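Side-chain contact in pertussis toxin-like subunit ArtA (Escherichia coli, PDB 4Z9D), which probably transfers ADP-ribose from NAD to trimeric G proteins, as the enzymatic A subunit of a pertussis-like AB5 toxin: residues S48-T53 and G166-L171. The protein carries 2 engineered substitutions. Numbering follows the deposited sequence.
Sequences SAFIAT and GVIPQL. With NAD (nicotinamide-adenine-dinucleotide), chain F.
I168 meets the ring of F50 from the opposite direction, and both side chains are buried. Two branches of I168 reach the same ring atom. I168 CG2 lies 3.9 Å from F50 CE1, at the ring edge and near its plane. I168 CD1 ends 3.9 Å from F50 CE1 as well. The CG2 methyl stands anti to the backbone N of I168; CG1 is anti to the carbonyl carbon and carries CD1 to the same ring carbon. The backbone N of I168 is held by the hydroxyl of S94. P169 follows, and its carbonyl O takes a hydrogen bond from R30. L171 then turns one methyl back to the ring: L171 CD2 comes within 4.2 Å of F50 CZ, obliquely. No hydrogen bond crosses between 48-53 and 166-171.

The ring of F50 is also covered by its own segment. A49 CB sits 4.2 Å above the F50 ring plane, over the centre. H35 adds an edge-to-face contact, and L32 touches F50, I168 and L171. S48 OG accepts from F50 N at 3.0 Å, with an angle of 162° at the hydrogen, and this ST turn leads into the strand. Further along, A52 CB approaches C2N of NAD at 3.6 Å. The contact thus packs the loop after strand 144-152 against strand 50-54, an outer strand of a three-stranded antiparallel sheet, which also carries A52 and T53 of the NAD pocket, in a pertussis toxin-like ADP-ribosyltransferase fold.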
ATOM      1  N   SER A  48      -6.631   8.446   7.206  1.00 11.13           N
ATOM      2  CA  SER A  48      -5.262   8.478   6.679  1.00  9.47           C
ATOM      3  C   SER A  48      -5.155   9.197   5.334  1.00 10.04           C
ATOM      4  O   SER A  48      -6.007   9.029   4.454  1.00  9.62           O
ATOM      5  CB  SER A  48      -4.717   7.063   6.533  1.00  9.46           C
ATOM      6  OG  SER A  48      -3.413   7.106   5.975  1.00 12.39           O
ATOM      7  N   ALA A  49      -4.101   9.996   5.183  1.00  8.70           N
ATOM      8  CA  ALA A  49      -3.833  10.679   3.925  1.00  8.00           C
ATOM      9  C   ALA A  49      -3.225   9.734   2.909  1.00  9.08           C
ATOM     10  O   ALA A  49      -3.123  10.056   1.729  1.00  7.57           O
ATOM     11  CB  ALA A  49      -2.905  11.848   4.142  1.00 10.32           C
ATOM     12  N   PHE A  50      -2.791   8.583   3.381  1.00  7.93           N
ATOM     13  CA  PHE A  50      -1.910   7.739   2.593  1.00  8.82           C
ATOM     14  C   PHE A  50      -2.583   6.447   2.127  1.00 11.01           C
ATOM     15  O   PHE A  50      -3.463   5.904   2.806  1.00  9.55           O
ATOM     16  CB  PHE A  50      -0.656   7.402   3.410  1.00  8.23           C
ATOM     17  CG  PHE A  50       0.027   8.600   4.013  1.00  7.52           C
ATOM     18  CD1 PHE A  50       0.741   9.481   3.212  1.00  8.61           C
ATOM     19  CD2 PHE A  50      -0.042   8.850   5.380  1.00 10.46           C
ATOM     20  CE1 PHE A  50       1.383  10.588   3.759  1.00  9.11           C
ATOM     21  CE2 PHE A  50       0.599   9.952   5.944  1.00 11.08           C
ATOM     22  CZ  PHE A  50       1.314  10.833   5.124  1.00  9.86           C
ATOM     23  N   ILE A  51      -2.129   5.945   0.983  1.00  5.56           N
ATOM     24  CA  ILE A  51      -2.568   4.646   0.458  1.00  7.68           C
ATOM     25  C   ILE A  51      -1.368   3.709   0.493  1.00  7.94           C
ATOM     26  O   ILE A  51      -0.365   3.963  -0.162  1.00  6.56           O
ATOM     27  CB  ILE A  51      -3.105   4.763  -0.978  1.00  7.09           C
ATOM     28  CG1 ILE A  51      -4.248   5.788  -1.044  1.00 10.61           C
ATOM     29  CG2 ILE A  51      -3.548   3.403  -1.513  1.00  8.28           C
ATOM     30  CD1 ILE A  51      -4.522   6.324  -2.452  1.00  9.70           C
ATOM     31  N   ALA A  52      -1.457   2.640   1.279  1.00  8.00           N
ATOM     32  CA  ALA A  52      -0.313   1.763   1.508  1.00  9.53           C
ATOM     33  C   ALA A  52      -0.039   0.853   0.322  1.00  7.81           C
ATOM     34  O   ALA A  52      -0.961   0.290  -0.268  1.00  6.52           O
ATOM     35  CB  ALA A  52      -0.540   0.919   2.751  1.00  8.80           C
ATOM     36  N   THR A  53       1.238   0.695  -0.011  1.00  9.40           N
ATOM     37  CA  THR A  53       1.677  -0.268  -1.030  1.00  7.72           C
ATOM     38  C   THR A  53       2.980  -0.912  -0.567  1.00  8.55           C
ATOM     39  O   THR A  53       3.562  -0.482   0.430  1.00  9.20           O
ATOM     40  CB  THR A  53       1.914   0.390  -2.417  1.00 10.65           C
ATOM     41  OG1 THR A  53       3.097   1.202  -2.365  1.00 12.26           O
ATOM     42  CG2 THR A  53       0.736   1.256  -2.851  1.00  7.85           C
ATOM     43  N   GLY A 166      12.063  12.028  -1.979  1.00 10.11           N
ATOM     44  CA  GLY A 166      12.233  12.926  -0.853  1.00 10.69           C
ATOM     45  C   GLY A 166      11.320  12.711   0.339  1.00  9.47           C
ATOM     46  O   GLY A 166      10.728  11.643   0.523  1.00  9.92           O
ATOM     47  N   VAL A 167      11.232  13.740   1.170  1.00  8.50           N
ATOM     48  CA  VAL A 167      10.359  13.724   2.339  1.00  9.85           C
ATOM     49  C   VAL A 167       8.925  14.040   1.942  1.00  8.40           C
ATOM     50  O   VAL A 167       8.685  14.875   1.078  1.00  7.66           O
ATOM     51  CB  VAL A 167      10.851  14.732   3.402  1.00 10.92           C
ATOM     52  CG1 VAL A 167       9.902  14.776   4.633  1.00  8.56           C
ATOM     53  CG2 VAL A 167      12.283  14.386   3.816  1.00  8.68           C
ATOM     54  N   ILE A 168       7.971  13.346   2.548  1.00  5.95           N
ATOM     55  CA  ILE A 168       6.560  13.676   2.343  1.00  4.67           C
ATOM     56  C   ILE A 168       6.240  15.087   2.852  1.00  8.60           C
ATOM     57  O   ILE A 168       6.509  15.410   4.008  1.00  7.57           O
ATOM     58  CB  ILE A 168       5.658  12.676   3.057  1.00  6.11           C
ATOM     59  CG1 ILE A 168       5.893  11.257   2.533  1.00  6.65           C
ATOM     60  CG2 ILE A 168       4.199  13.096   2.951  1.00  7.60           C
ATOM     61  CD1 ILE A 168       5.292  10.196   3.452  1.00  6.07           C
ATOM     62  N   PRO A 169       5.678  15.941   1.982  1.00  6.67           N
ATOM     63  CA  PRO A 169       5.362  17.311   2.392  1.00  6.33           C
ATOM     64  C   PRO A 169       4.184  17.364   3.355  1.00  7.90           C
ATOM     65  O   PRO A 169       3.380  16.430   3.401  1.00  6.11           O
ATOM     66  CB  PRO A 169       5.027  18.024   1.073  1.00  9.26           C
ATOM     67  CG  PRO A 169       4.863  16.971   0.063  1.00 13.35           C
ATOM     68  CD  PRO A 169       5.553  15.739   0.529  1.00 11.68           C
ATOM     69  N   GLN A 170       4.116  18.441   4.124  1.00  5.73           N
ATOM     70  CA  GLN A 170       2.990  18.707   5.012  1.00  5.89           C
ATOM     71  C   GLN A 170       2.753  17.584   6.026  1.00  8.16           C
ATOM     72  O   GLN A 170       1.607  17.298   6.391  1.00  8.64           O
ATOM     73  CB  GLN A 170       1.709  18.955   4.188  1.00  8.61           C
ATOM     74  CG  GLN A 170       1.776  20.190   3.270  1.00  8.03           C
ATOM     75  CD  GLN A 170       1.994  19.860   1.798  1.00  9.88           C
ATOM     76  OE1 GLN A 170       1.533  18.825   1.306  1.00 11.16           O
ATOM     77  NE2 GLN A 170       2.697  20.747   1.082  1.00  4.87           N
ATOM     78  N   LEU A 171       3.829  16.952   6.492  1.00  7.87           N
ATOM     79  CA  LEU A 171       3.699  15.924   7.528  1.00  6.17           C
ATOM     80  C   LEU A 171       3.183  16.516   8.845  1.00 10.57           C
ATOM     81  O   LEU A 171       3.507  17.653   9.193  1.00  9.08           O
ATOM     82  CB  LEU A 171       5.031  15.208   7.773  1.00  7.36           C
ATOM     83  CG  LEU A 171       5.499  14.176   6.740  1.00  9.65           C
ATOM     84  CD1 LEU A 171       6.936  13.768   7.013  1.00  9.26           C
ATOM     85  CD2 LEU A 171       4.600  12.945   6.785  1.00  9.49           C
TER
HETATM   86  PA  NAD F 202      -6.879   0.416   4.285  1.00 18.45           P
HETATM   87  O1A NAD F 202      -6.288   1.287   3.236  1.00 18.11           O
HETATM   88  O2A NAD F 202      -7.778   1.009   5.308  1.00 23.19           O
HETATM   89  O5B NAD F 202      -7.632  -0.806   3.513  1.00 20.54           O
HETATM   90  C5B NAD F 202      -8.411  -1.820   4.170  1.00 17.85           C
HETATM   91  C4B NAD F 202      -9.758  -1.927   3.425  1.00 21.31           C
HETATM   92  O4B NAD F 202     -10.542  -0.711   3.617  1.00 22.77           O
HETATM   93  C3B NAD F 202      -9.511  -1.965   1.947  1.00 19.75           C
HETATM   94  O3B NAD F 202      -9.121  -3.326   1.588  1.00 21.62           O
HETATM   95  C2B NAD F 202     -10.898  -1.652   1.463  1.00 20.34           C
HETATM   96  O2B NAD F 202     -11.747  -2.717   1.854  1.00 21.14           O
HETATM   97  C1B NAD F 202     -11.238  -0.453   2.362  1.00 24.13           C
HETATM   98  N9A NAD F 202     -10.745   0.914   1.965  1.00 20.96           N
HETATM   99  C8A NAD F 202      -9.542   1.486   1.957  1.00 20.06           C
HETATM  100  N7A NAD F 202      -9.689   2.748   1.545  1.00 19.34           N
HETATM  101  C5A NAD F 202     -10.987   2.969   1.317  1.00 22.05           C
HETATM  102  C6A NAD F 202     -11.665   4.054   0.899  1.00 21.39           C
HETATM  103  N6A NAD F 202     -10.949   5.148   0.652  1.00 18.66           N
HETATM  104  N1A NAD F 202     -12.997   4.046   0.730  1.00 21.41           N
HETATM  105  C2A NAD F 202     -13.692   2.871   1.009  1.00 29.33           C
HETATM  106  N3A NAD F 202     -12.967   1.752   1.441  1.00 22.35           N
HETATM  107  C4A NAD F 202     -11.634   1.829   1.586  1.00 22.76           C
HETATM  108  O3  NAD F 202      -5.720  -0.325   5.060  1.00 14.58           O
HETATM  109  PN  NAD F 202      -4.468  -1.054   4.320  1.00 16.80           P
HETATM  110  O1N NAD F 202      -4.056  -0.292   3.109  1.00 17.73           O
HETATM  111  O2N NAD F 202      -4.742  -2.505   4.240  1.00 20.91           O
HETATM  112  O5D NAD F 202      -3.360  -0.777   5.428  1.00 19.02           O
HETATM  113  C5D NAD F 202      -3.529  -1.178   6.794  1.00 22.02           C
HETATM  114  C4D NAD F 202      -2.155  -1.401   7.435  1.00 18.57           C
HETATM  115  O4D NAD F 202      -1.459  -2.315   6.518  1.00 16.99           O
HETATM  116  C3D NAD F 202      -1.331  -0.101   7.486  1.00 15.83           C
HETATM  117  O3D NAD F 202      -0.382  -0.145   8.559  1.00 20.61           O
HETATM  118  C2D NAD F 202      -0.588  -0.224   6.171  1.00 16.63           C
HETATM  119  O2D NAD F 202       0.585   0.620   6.150  1.00 20.25           O
HETATM  120  C1D NAD F 202      -0.215  -1.701   6.134  1.00 18.82           C
HETATM  121  N1N NAD F 202       0.188  -2.086   4.735  1.00 16.07           N
HETATM  122  C2N NAD F 202      -0.789  -2.498   3.794  1.00 12.48           C
HETATM  123  C3N NAD F 202      -0.463  -2.822   2.477  1.00 12.48           C
HETATM  124  C7N NAD F 202      -1.441  -3.245   1.557  1.00 12.36           C
HETATM  125  O7N NAD F 202      -1.018  -3.805   0.407  1.00 11.53           O
HETATM  126  N7N NAD F 202      -2.729  -3.119   1.888  1.00 11.22           N
HETATM  127  C4N NAD F 202       0.871  -2.730   2.087  1.00 13.94           C
HETATM  128  C5N NAD F 202       1.847  -2.332   2.999  1.00 13.43           C
HETATM  129  C6N NAD F 202       1.525  -1.999   4.311  1.00 14.43           C